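Local coordinates for hypothetical protein (PDB 2OX7), which is of unknown function but belongs to the YopX family, and assembles from four copies of a chain rich in antiparallel strands, at residues Leu24-Asp27 and Met31-Ile34; Ser53-Thr56 and Glu62-Tyr65; Met68-Leu73 and Gly78-Glu83; Ala91-Lys94 and Arg98-Met101; Glu103-Tyr106 and Phe111-Glu114. All blocks are in the same frame, centred on the assembly; numbering follows the deposited sequence.

Interaction 1. Residues Leu24-Asp27 and Met31-Ile34; sequences LFDD and MIAI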
# COMPACT_ATOMS: atom_id res chain seq x y z
N LEU A 24 -2.45 -26.16 14.74
CA LEU A 24 -1.75 -26.12 16.03
C LEU A 24 -0.24 -26.05 15.81
O LEU A 24 0.32 -26.89 15.11
CB LEU A 24 -2.13 -27.33 16.91
CG LEU A 24 -3.45 -27.33 17.70
CD1 LEU A 24 -4.67 -27.08 16.84
CD2 LEU A 24 -3.64 -28.67 18.45
N PHE A 25 0.39 -25.03 16.38
CA PHE A 25 1.82 -24.81 16.18
C PHE A 25 2.59 -24.99 17.47
O PHE A 25 2.08 -24.72 18.57
CB PHE A 25 2.09 -23.39 15.65
CG PHE A 25 1.63 -23.20 14.24
CD1 PHE A 25 2.51 -23.25 13.19
CD2 PHE A 25 0.27 -23.01 13.97
CE1 PHE A 25 2.08 -23.09 11.88
CE2 PHE A 25 -0.16 -22.87 12.67
CZ PHE A 25 0.74 -22.92 11.62
N ASP A 26 3.84 -25.41 17.36
CA ASP A 26 4.69 -25.36 18.53
C ASP A 26 5.19 -23.91 18.62
O ASP A 26 4.70 -23.04 17.89
CB ASP A 26 5.80 -26.40 18.45
CG ASP A 26 6.95 -25.95 17.60
OD1 ASP A 26 7.87 -25.33 18.17
OD2 ASP A 26 6.93 -26.23 16.37
N ASP A 27 6.15 -23.64 19.49
CA ASP A 27 6.68 -22.28 19.64
C ASP A 27 7.79 -21.91 18.64
O ASP A 27 8.25 -20.76 18.62
CB ASP A 27 7.13 -22.05 21.08
CG ASP A 27 5.99 -22.16 22.06
OD1 ASP A 27 4.87 -22.51 21.64
OD2 ASP A 27 6.21 -21.89 23.26
N MSE A 31 3.85 -26.14 12.25
CA MSE A 31 2.56 -26.78 12.48
C MSE A 31 2.78 -28.26 12.78
O MSE A 31 3.37 -28.98 11.96
CB MSE A 31 1.62 -26.63 11.31
CG MSE A 31 0.24 -27.13 11.60
SE MSE A 31 -0.96 -26.95 10.09
CE MSE A 31 0.18 -27.62 8.65
N ILE A 32 2.31 -28.68 13.94
CA ILE A 32 2.55 -30.05 14.40
C ILE A 32 1.25 -30.84 14.55
O ILE A 32 1.27 -32.07 14.68
CB ILE A 32 3.42 -30.10 15.69
CG1 ILE A 32 2.75 -29.35 16.85
CG2 ILE A 32 4.84 -29.58 15.38
CD1 ILE A 32 3.41 -29.61 18.24
N ALA A 33 0.11 -30.14 14.50
CA ALA A 33 -1.19 -30.80 14.54
C ALA A 33 -2.25 -30.00 13.81
O ALA A 33 -2.07 -28.81 13.54
CB ALA A 33 -1.64 -31.06 16.00
N ILE A 34 -3.35 -30.67 13.51
CA ILE A 34 -4.51 -30.00 12.97
C ILE A 34 -5.78 -30.60 13.57
O ILE A 34 -5.95 -31.82 13.62
CB ILE A 34 -4.50 -30.02 11.41
CG1 ILE A 34 -5.59 -29.11 10.84
CG2 ILE A 34 -4.56 -31.45 10.85
CD1 ILE A 34 -5.37 -28.82 9.35

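Interaction 2. Residues Ser53-Thr56 and Glu62-Tyr65; sequences SYDT and EFPY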
# COMPACT_ATOMS: atom_id res chain seq x y z
N SER A 53 -12.29 -34.96 14.61
CA SER A 53 -11.28 -35.23 13.61
C SER A 53 -10.01 -34.43 13.84
O SER A 53 -10.05 -33.25 14.21
CB SER A 53 -11.83 -34.97 12.21
OG SER A 53 -11.80 -36.16 11.45
N TYR A 54 -8.87 -35.07 13.60
CA TYR A 54 -7.57 -34.44 13.80
C TYR A 54 -6.48 -35.21 13.08
O TYR A 54 -6.71 -36.31 12.55
CB TYR A 54 -7.25 -34.33 15.29
CG TYR A 54 -6.81 -35.64 15.93
CD1 TYR A 54 -5.46 -35.91 16.15
CD2 TYR A 54 -7.75 -36.61 16.31
CE1 TYR A 54 -5.04 -37.12 16.73
CE2 TYR A 54 -7.34 -37.83 16.89
CZ TYR A 54 -5.98 -38.07 17.10
OH TYR A 54 -5.55 -39.26 17.66
N ASP A 55 -5.29 -34.62 13.07
CA ASP A 55 -4.09 -35.32 12.63
C ASP A 55 -2.87 -34.67 13.27
O ASP A 55 -2.92 -33.50 13.64
CB ASP A 55 -3.96 -35.30 11.11
CG ASP A 55 -3.16 -36.48 10.58
OD1 ASP A 55 -2.58 -37.22 11.41
OD2 ASP A 55 -3.10 -36.68 9.34
N THR A 56 -1.79 -35.42 13.42
CA THR A 56 -0.57 -34.83 14.00
C THR A 56 0.66 -35.19 13.19
O THR A 56 0.62 -36.08 12.33
CB THR A 56 -0.36 -35.16 15.53
OG1 THR A 56 0.49 -36.32 15.67
CG2 THR A 56 -1.69 -35.38 16.27
N GLU A 62 6.75 -35.74 6.54
CA GLU A 62 6.39 -34.33 6.34
C GLU A 62 4.88 -34.20 6.44
O GLU A 62 4.13 -34.85 5.69
CB GLU A 62 6.97 -33.76 5.02
CG GLU A 62 5.98 -33.49 3.88
CD GLU A 62 5.79 -34.67 2.94
OE1 GLU A 62 4.63 -35.11 2.75
OE2 GLU A 62 6.80 -35.15 2.37
N PHE A 63 4.44 -33.39 7.40
CA PHE A 63 3.03 -33.16 7.66
C PHE A 63 2.38 -32.61 6.39
O PHE A 63 2.77 -31.55 5.93
CB PHE A 63 2.89 -32.20 8.84
CG PHE A 63 1.55 -32.24 9.52
CD1 PHE A 63 0.96 -33.45 9.87
CD2 PHE A 63 0.88 -31.05 9.81
CE1 PHE A 63 -0.28 -33.47 10.51
CE2 PHE A 63 -0.35 -31.07 10.45
CZ PHE A 63 -0.93 -32.28 10.81
N PRO A 64 1.43 -33.35 5.80
CA PRO A 64 0.99 -33.06 4.43
C PRO A 64 -0.17 -32.05 4.35
O PRO A 64 -1.06 -32.20 3.52
CB PRO A 64 0.50 -34.42 3.95
CG PRO A 64 -0.12 -35.01 5.17
CD PRO A 64 0.71 -34.53 6.34
N TYR A 65 -0.15 -31.04 5.20
CA TYR A 65 -1.24 -30.06 5.23
C TYR A 65 -0.67 -28.67 5.00
O TYR A 65 0.37 -28.32 5.58
CB TYR A 65 -1.98 -30.10 6.56
CG TYR A 65 -2.63 -31.44 6.84
CD1 TYR A 65 -3.92 -31.72 6.43
CD2 TYR A 65 -1.92 -32.44 7.53
CE1 TYR A 65 -4.51 -32.96 6.70
CE2 TYR A 65 -2.50 -33.67 7.80
CZ TYR A 65 -3.78 -33.93 7.38
OH TYR A 65 -4.36 -35.16 7.67

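Interaction 3. Residues Met68-Leu73 and Gly78-Glu83; sequences MQSTGL and GVEIFE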
# COMPACT_ATOMS: atom_id res chain seq x y z
N MSE A 68 -4.06 -22.03 4.93
CA MSE A 68 -4.36 -20.75 4.26
C MSE A 68 -5.35 -20.03 5.13
O MSE A 68 -6.30 -20.65 5.64
CB MSE A 68 -4.94 -20.98 2.87
CG MSE A 68 -3.94 -21.52 1.86
SE MSE A 68 -4.89 -22.46 0.41
CE MSE A 68 -4.88 -24.29 1.20
N GLN A 69 -5.17 -18.71 5.30
CA GLN A 69 -6.04 -17.97 6.18
C GLN A 69 -7.00 -17.12 5.37
O GLN A 69 -6.67 -16.66 4.27
CB GLN A 69 -5.20 -17.06 7.10
CG GLN A 69 -6.05 -16.31 8.11
CD GLN A 69 -5.22 -15.59 9.19
OE1 GLN A 69 -3.99 -15.72 9.24
NE2 GLN A 69 -5.92 -14.88 10.08
N SER A 70 -8.18 -16.90 5.92
CA SER A 70 -9.11 -15.92 5.31
C SER A 70 -8.56 -14.50 5.39
O SER A 70 -8.06 -14.05 6.46
CB SER A 70 -10.45 -15.98 5.99
OG SER A 70 -11.30 -14.92 5.53
N THR A 71 -8.72 -13.77 4.29
CA THR A 71 -8.32 -12.33 4.26
C THR A 71 -9.32 -11.45 4.98
O THR A 71 -9.03 -10.25 5.21
CB THR A 71 -8.26 -11.78 2.84
OG1 THR A 71 -9.56 -11.82 2.27
CG2 THR A 71 -7.27 -12.59 1.95
N GLY A 72 -10.51 -11.98 5.27
CA GLY A 72 -11.60 -11.16 5.80
C GLY A 72 -12.36 -10.42 4.72
O GLY A 72 -13.36 -9.77 5.01
N LEU A 73 -11.90 -10.53 3.48
CA LEU A 73 -12.58 -9.80 2.40
C LEU A 73 -13.46 -10.75 1.62
O LEU A 73 -13.18 -11.95 1.57
CB LEU A 73 -11.57 -9.15 1.48
CG LEU A 73 -10.61 -8.16 2.21
CD1 LEU A 73 -9.52 -7.75 1.25
CD2 LEU A 73 -11.36 -6.97 2.82
N GLY A 78 -20.10 -12.51 -2.37
CA GLY A 78 -20.08 -12.68 -0.92
C GLY A 78 -19.29 -13.84 -0.38
O GLY A 78 -19.38 -14.14 0.81
N VAL A 79 -18.45 -14.43 -1.23
CA VAL A 79 -17.57 -15.55 -0.87
C VAL A 79 -16.31 -15.03 -0.19
O VAL A 79 -15.67 -14.09 -0.70
CB VAL A 79 -17.20 -16.39 -2.11
CG1 VAL A 79 -16.20 -17.48 -1.72
CG2 VAL A 79 -18.47 -17.02 -2.74
N GLU A 80 -15.92 -15.64 0.93
CA GLU A 80 -14.76 -15.18 1.70
C GLU A 80 -13.53 -15.54 0.88
O GLU A 80 -13.44 -16.64 0.38
CB GLU A 80 -14.72 -15.88 3.06
CG GLU A 80 -13.89 -15.14 4.12
CD GLU A 80 -14.27 -15.48 5.59
OE1 GLU A 80 -15.37 -16.06 5.85
OE2 GLU A 80 -13.45 -15.18 6.50
N ILE A 81 -12.62 -14.58 0.72
CA ILE A 81 -11.41 -14.76 -0.10
C ILE A 81 -10.27 -15.20 0.83
O ILE A 81 -9.97 -14.52 1.82
CB ILE A 81 -11.02 -13.43 -0.76
CG1 ILE A 81 -12.08 -13.03 -1.80
CG2 ILE A 81 -9.62 -13.56 -1.47
CD1 ILE A 81 -11.94 -11.53 -2.20
N PHE A 82 -9.64 -16.33 0.50
CA PHE A 82 -8.52 -16.87 1.28
C PHE A 82 -7.20 -16.72 0.53
O PHE A 82 -7.16 -16.69 -0.73
CB PHE A 82 -8.71 -18.40 1.47
CG PHE A 82 -9.72 -18.75 2.51
CD1 PHE A 82 -9.29 -19.26 3.74
CD2 PHE A 82 -11.07 -18.60 2.27
CE1 PHE A 82 -10.23 -19.62 4.73
CE2 PHE A 82 -12.05 -18.94 3.26
CZ PHE A 82 -11.62 -19.44 4.50
N GLU A 83 -6.11 -16.79 1.28
CA GLU A 83 -4.81 -16.98 0.62
C GLU A 83 -4.93 -18.20 -0.31
O GLU A 83 -5.58 -19.22 0.05
CB GLU A 83 -3.71 -17.33 1.63
CG GLU A 83 -3.45 -16.40 2.77
CD GLU A 83 -2.35 -16.99 3.68
OE1 GLU A 83 -2.66 -17.73 4.67
OE2 GLU A 83 -1.18 -16.76 3.34

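Interaction 4. Residues Ala91-Lys94 and Arg98-Met101; sequences APKK and RRSM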
# COMPACT_ATOMS: atom_id res chain seq x y z
N ALA A 91 -15.73 -9.19 -16.08
CA ALA A 91 -16.15 -8.47 -17.29
C ALA A 91 -16.91 -9.46 -18.15
O ALA A 91 -16.64 -10.65 -18.09
CB ALA A 91 -14.94 -7.91 -18.01
N PRO A 92 -17.85 -8.97 -19.00
CA PRO A 92 -18.61 -9.90 -19.86
C PRO A 92 -17.63 -10.78 -20.65
O PRO A 92 -16.66 -10.29 -21.20
CB PRO A 92 -19.36 -8.96 -20.81
CG PRO A 92 -19.52 -7.69 -20.00
CD PRO A 92 -18.23 -7.56 -19.25
N LYS A 93 -17.88 -12.08 -20.64
CA LYS A 93 -16.98 -13.03 -21.30
C LYS A 93 -17.15 -13.00 -22.82
O LYS A 93 -18.26 -13.07 -23.32
CB LYS A 93 -17.30 -14.45 -20.82
CG LYS A 93 -16.44 -15.56 -21.42
CD LYS A 93 -15.01 -15.53 -20.92
CE LYS A 93 -14.22 -16.74 -21.40
NZ LYS A 93 -14.05 -16.76 -22.90
N LYS A 94 -16.04 -12.91 -23.53
CA LYS A 94 -16.09 -12.94 -25.00
C LYS A 94 -15.41 -14.19 -25.52
O LYS A 94 -14.49 -14.74 -24.90
CB LYS A 94 -15.44 -11.69 -25.60
CG LYS A 94 -16.02 -10.35 -25.13
CD LYS A 94 -17.53 -10.22 -25.37
CE LYS A 94 -18.05 -8.87 -24.88
NZ LYS A 94 -19.55 -8.81 -24.89
N ARG A 98 -9.59 -15.21 -22.72
CA ARG A 98 -9.60 -15.57 -21.30
C ARG A 98 -9.45 -14.32 -20.44
O ARG A 98 -8.64 -13.44 -20.73
CB ARG A 98 -8.53 -16.60 -21.01
CG ARG A 98 -8.74 -17.95 -21.75
CD ARG A 98 -9.81 -18.87 -21.11
NE ARG A 98 -9.42 -20.29 -21.18
CZ ARG A 98 -9.50 -21.06 -22.27
NH1 ARG A 98 -9.96 -20.58 -23.42
NH2 ARG A 98 -9.10 -22.32 -22.21
N ARG A 99 -10.23 -14.22 -19.36
CA ARG A 99 -10.11 -13.09 -18.46
C ARG A 99 -8.83 -13.27 -17.63
O ARG A 99 -8.40 -14.39 -17.41
CB ARG A 99 -11.39 -12.99 -17.63
CG ARG A 99 -12.59 -12.75 -18.56
CD ARG A 99 -13.91 -12.53 -17.85
NE ARG A 99 -14.34 -13.76 -17.20
CZ ARG A 99 -15.54 -13.93 -16.65
NH1 ARG A 99 -16.43 -12.95 -16.67
NH2 ARG A 99 -15.83 -15.08 -16.06
N SER A 100 -8.19 -12.18 -17.19
CA SER A 100 -6.90 -12.30 -16.50
C SER A 100 -7.12 -12.72 -15.05
O SER A 100 -8.08 -12.29 -14.42
CB SER A 100 -6.13 -10.99 -16.52
OG SER A 100 -6.95 -9.99 -15.92
N MSE A 101 -6.21 -13.53 -14.54
CA MSE A 101 -6.41 -14.17 -13.24
C MSE A 101 -5.31 -13.74 -12.31
O MSE A 101 -4.18 -13.50 -12.74
CB MSE A 101 -6.38 -15.68 -13.40
CG MSE A 101 -7.57 -16.17 -14.14
SE MSE A 101 -7.46 -18.03 -14.56
CE MSE A 101 -9.06 -18.03 -15.62
O HOH W 1 -12.02 -18.70 -23.67

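Interaction 5. Residues Glu103-Tyr106 and Phe111-Glu114; sequences EIAY and FFWE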
# COMPACT_ATOMS: atom_id res chain seq x y z
N GLU A 103 -3.67 -14.55 -8.32
CA GLU A 103 -3.58 -15.33 -7.09
C GLU A 103 -3.48 -14.42 -5.86
O GLU A 103 -2.78 -13.39 -5.87
CB GLU A 103 -2.28 -16.13 -7.18
CG GLU A 103 -1.97 -17.01 -6.03
CD GLU A 103 -0.62 -17.74 -6.21
OE1 GLU A 103 -0.13 -18.23 -5.21
OE2 GLU A 103 -0.06 -17.78 -7.35
N ILE A 104 -4.14 -14.81 -4.78
CA ILE A 104 -4.02 -14.09 -3.52
C ILE A 104 -2.86 -14.62 -2.72
O ILE A 104 -2.72 -15.86 -2.49
CB ILE A 104 -5.33 -14.17 -2.71
CG1 ILE A 104 -6.50 -13.67 -3.57
CG2 ILE A 104 -5.23 -13.40 -1.38
CD1 ILE A 104 -6.33 -12.22 -4.12
N ALA A 105 -2.01 -13.70 -2.26
CA ALA A 105 -0.91 -14.11 -1.37
C ALA A 105 -0.79 -13.16 -0.17
O ALA A 105 -1.48 -12.12 -0.14
CB ALA A 105 0.37 -14.17 -2.19
N TYR A 106 0.03 -13.52 0.82
CA TYR A 106 0.39 -12.62 1.90
C TYR A 106 1.89 -12.39 1.87
O TYR A 106 2.66 -13.34 1.69
CB TYR A 106 0.01 -13.20 3.26
CG TYR A 106 0.36 -12.29 4.43
CD1 TYR A 106 -0.58 -11.40 4.94
CD2 TYR A 106 1.64 -12.32 5.03
CE1 TYR A 106 -0.28 -10.57 5.99
CE2 TYR A 106 1.94 -11.48 6.10
CZ TYR A 106 0.98 -10.62 6.57
OH TYR A 106 1.24 -9.78 7.61
N PHE A 111 -2.12 -8.79 2.63
CA PHE A 111 -2.58 -9.64 1.59
C PHE A 111 -2.61 -8.83 0.29
O PHE A 111 -2.83 -7.60 0.27
CB PHE A 111 -4.01 -10.15 1.89
CG PHE A 111 -4.10 -11.06 3.10
CD1 PHE A 111 -3.72 -12.41 3.00
CD2 PHE A 111 -4.51 -10.58 4.32
CE1 PHE A 111 -3.78 -13.22 4.11
CE2 PHE A 111 -4.59 -11.39 5.44
CZ PHE A 111 -4.23 -12.70 5.35
N PHE A 112 -2.42 -9.52 -0.82
CA PHE A 112 -2.45 -8.85 -2.11
C PHE A 112 -2.74 -9.83 -3.22
O PHE A 112 -2.56 -11.04 -3.05
CB PHE A 112 -1.14 -8.13 -2.35
CG PHE A 112 0.01 -9.04 -2.44
CD1 PHE A 112 0.50 -9.38 -3.69
CD2 PHE A 112 0.64 -9.51 -1.28
CE1 PHE A 112 1.60 -10.24 -3.80
CE2 PHE A 112 1.72 -10.37 -1.38
CZ PHE A 112 2.18 -10.75 -2.65
N TRP A 113 -3.21 -9.30 -4.35
CA TRP A 113 -3.39 -10.09 -5.57
C TRP A 113 -2.17 -9.92 -6.44
O TRP A 113 -1.70 -8.81 -6.73
CB TRP A 113 -4.66 -9.70 -6.32
CG TRP A 113 -5.06 -8.28 -6.28
CD1 TRP A 113 -4.26 -7.19 -6.21
CD2 TRP A 113 -6.41 -7.79 -6.37
NE1 TRP A 113 -5.03 -6.03 -6.22
CE2 TRP A 113 -6.36 -6.37 -6.28
CE3 TRP A 113 -7.67 -8.44 -6.44
CZ2 TRP A 113 -7.52 -5.55 -6.35
CZ3 TRP A 113 -8.86 -7.61 -6.48
CH2 TRP A 113 -8.76 -6.18 -6.43
N GLU A 114 -1.65 -11.06 -6.87
CA GLU A 114 -0.37 -11.09 -7.59
C GLU A 114 -0.50 -10.59 -9.00
O GLU A 114 -1.42 -10.95 -9.73
CB GLU A 114 0.24 -12.50 -7.50
CG GLU A 114 0.84 -12.78 -6.13
CD GLU A 114 1.86 -13.95 -6.14
OE1 GLU A 114 1.67 -14.90 -6.91
OE2 GLU A 114 2.86 -13.91 -5.37
O HOH W 2 0.78 -15.91 -9.17

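Interaction 1. Residues Leu24-Asp27 and Met31-Ile34
Leu24 and Phe25 run antiparallel to Met31-Ile34 across a classic beta bulge, in which Ile32 and Ala33 both face Leu24 and shift the register by one residue. The bulge shows in the bonding of one carbonyl: Leu24 O accepts from Ile32 N at 2.9 Å, with the donor nearly along the C=O axis, and takes a second, weak bond from Ala33 N. Leu24 N gives a 2.9 Å bond to Ala33 O.

The side chains sort to the two faces of the hairpin. On one, the CB atoms of Leu24 and Ala33 meet at 3.9 Å, and the CD2 branch of the leucine reaches the same methyl. On the other, Met31, present as selenomethionine, lays its CB over the Phe25 ring 4.0 Å from the centroid, a CH-pi contact. Its chain leaves anti to the backbone N (chi1 -173°), which carries SE to an oblique Met-aromatic position 5.3 Å from the centroid of the Phe25 ring. The Ile32 side chain crosses that of Asp26 at about a right angle, CD1 4.0 Å from Asp26 CB, while the Asp26 carboxylate is engaged by the backbone N of Ser28 and, weakly, of Ser30.

Phe38 of the second subunit packs on Leu24 and Ile32. The chemistry is thus divided: backbone bonds set the bulge, apolar contacts fill both faces, and the Asp26 carboxylate is bonded within the connecting turn.

Interaction 2. Residues Ser53-Thr56 and Glu62-Tyr65
Asp55, on the last strand of a three-stranded antiparallel sheet, meets Tyr65 and Phe63 where the chain returns toward strand 65-71, so this contact joins the edge of one sheet to the start of a strand in another.

The polar part is a single hydrogen bond between the segments. Tyr65 OH donates to Asp55 OD2 at 2.6 Å, and OD2 receives it on its anti lone pair, the one pointing away from OD1. Carboxylate and ring planes stand 83° apart, and OD2 lies at the edge of the phenol, in its plane. The same OD2 also receives Trp60 NE1 from the intervening loop, while OD1 takes a weak bond from the backbone N of Thr56. Both oxygens therefore have donors, which probably favours the charged form of the acid.

The aromatic part belongs to Phe63, whose ring carbons meet the carbonyls of the strand. With its CG anti to the backbone N (chi1 -160°), the ring reaches toward the strand, and CZ comes to 3.7 Å from Asp55 O. Tyr65 CD2 lies 3.4 Å above the plane of the Phe63 ring, over its centre. Beyond them, Met31 and Ile34 of the neighbouring strand pack against Phe63.

Thr56 turns its side chain away, its OG1 bonding to Ser47 OG of the second subunit, whereas its carbonyl O lies obliquely to the Phe63 ring, 3.3 Å from CE1.

Interaction 3. Residues Met68-Leu73 and Gly78-Glu83
Thr71 and Ile81 meet in an antiparallel pairing of strands 68-71 and 80-82, followed by a corner at Gly72 that two ST turns shape. Two donors from one residue grip Ile81 O: Thr71 N in the carbonyl plane, and Thr71 OG1 at 2.8 Å, tilted from it. The hydroxyl can do this because it stands between the backbone N and the carbonyl carbon (chi1 64°). Beyond the corner, Ile81 N donates to Leu73 O.

At the other end, Glu83 extends its side chain alongside Gln69: its N bonds to Gln69 O, and its OE1 accepts Gln69 N at 2.8 Å through the anti lone pair. Between these ends, Ser70 CB lies over the Phe82 face, 4.0 Å from the centroid.

A second shell fixes the corner. Ser70 OG accepts from Gly72 N, and Thr71 OG1 from Leu73 N, each closing an ST turn. Farther out, Asp85 OD2 accepts from Phe82 N, and Ile104 packs on Thr71 and Ile81. From the second subunit, Tyr106 OH bonds to Thr71 O, and Gln69 NE2 bonds to Gln69 OE1 of this chain.

Interaction 4. Residues Ala91-Lys94 and Arg98-Met101
The guanidinium of Arg99 meets Ala91 at its edge and Lys93 over one face. At the edge, NH1 donates to Ala91 O at 2.7 Å with an N-H...O angle of 152°. The acceptor is only 11° out of the guanidinium plane, although the donor is tilted from the plane of the carbonyl. Over the face lies the Lys93 aliphatic chain, its CD 4.2 Å from Arg99 NE, as the two side chains pass at a slant. This approach is loose, and the edge bond is the stronger part of the contact.

A bend at chi3 swings the guanidinium to the carbonyl; Arg99 CD itself lies 3.3 Å from Ala91 O. NH1 has a second partner in Asp90 OD1, a salt bridge made by the residue just before the segment 91-94. One nitrogen thus ties a backbone carbonyl and a carboxylate together.

The lysine end is held by its own loop. Bends at chi2 and chi4 fold Lys93 so that NZ donates to Lys94 O at 2.9 Å, from above the carbonyl plane, and also to His97 O. A water accepts from Lys93 NZ and, at 2.8 Å, from Arg98 NH1, bridging two cations whose charged atoms do not touch.

Both segments belong to the excursion between strands 85-89 and 101-107, at the surface and without regular secondary structure. Across these two segments the polar bonds come from cationic side chains turned to carbonyl oxygens, an acid and water; such acceptors would be expected to temper the repulsion among the gathered positive charges.

Interaction 5. Residues Glu103-Tyr106 and Phe111-Glu114
A water molecule is gripped by two acids across this hairpin, donating to Glu114 OE1 at 2.6 Å and to Glu103 OE2 at 2.7 Å. The two side chains lie side by side and point the same way, their carboxylate planes 59° apart, so Glu103 OE2 and Glu114 OE1 approach to 3.4 Å without a bond of their own. The bridging water probably eases this repulsion, and so close a pair may raise the proton affinity of one acid.

Beneath them the antiparallel backbone is regular. Ala105 and Phe112 form a hydrogen-bonded pair, exchanging two bonds, and Glu114 N closes on Glu103 O. Non-hydrogen-bonded pairs flank it: Ile104 with Trp113, and Tyr106 with Phe111.

The side chains then divide by face. Tyr106 presents an edge to Phe111 in a T-shaped stack, centroids 5.0 Å apart and planes at 71°, with CD1 above the centre of the phenylalanine ring. On that same face Ile104 CD1 touches Trp113 CB at 3.7 Å. Phe112 occupies the other face; a chi1 of 64° folds its ring back over the partner strand until CZ reaches Ala105 CB at 3.9 Å.

Trp113 NE1 bonds to Leu118 O. Strand 110-113 is one edge of a four-stranded antiparallel sheet within the chain, and its partner 101-107 is next to 85-89, whose Leu87 packs on Ile104 and Trp113.

How the interactions relate
The five contacts follow in series along the chain, each closing before the next opens, and illustrate how short-range pairings build a larger beta fold. Interactions 1 and 2, with centres 10 Å apart, share the sheet containing strands 31-41 and 46-56 and touch through Ile34 and Asp55. Strand 65-71 leads from interaction 2 to interaction 3, their centres 22 Å apart. Interaction 3 then packs on interaction 5, their centres 11 Å apart, through Thr71 and Glu83 against Phe111. Interaction 4 lies at the surface, about 40 Å between centres from interaction 1 and across the chain's centre. All but interaction 4 touch the second subunit, so pairing within the chain and assembly between copies draw on the same strands.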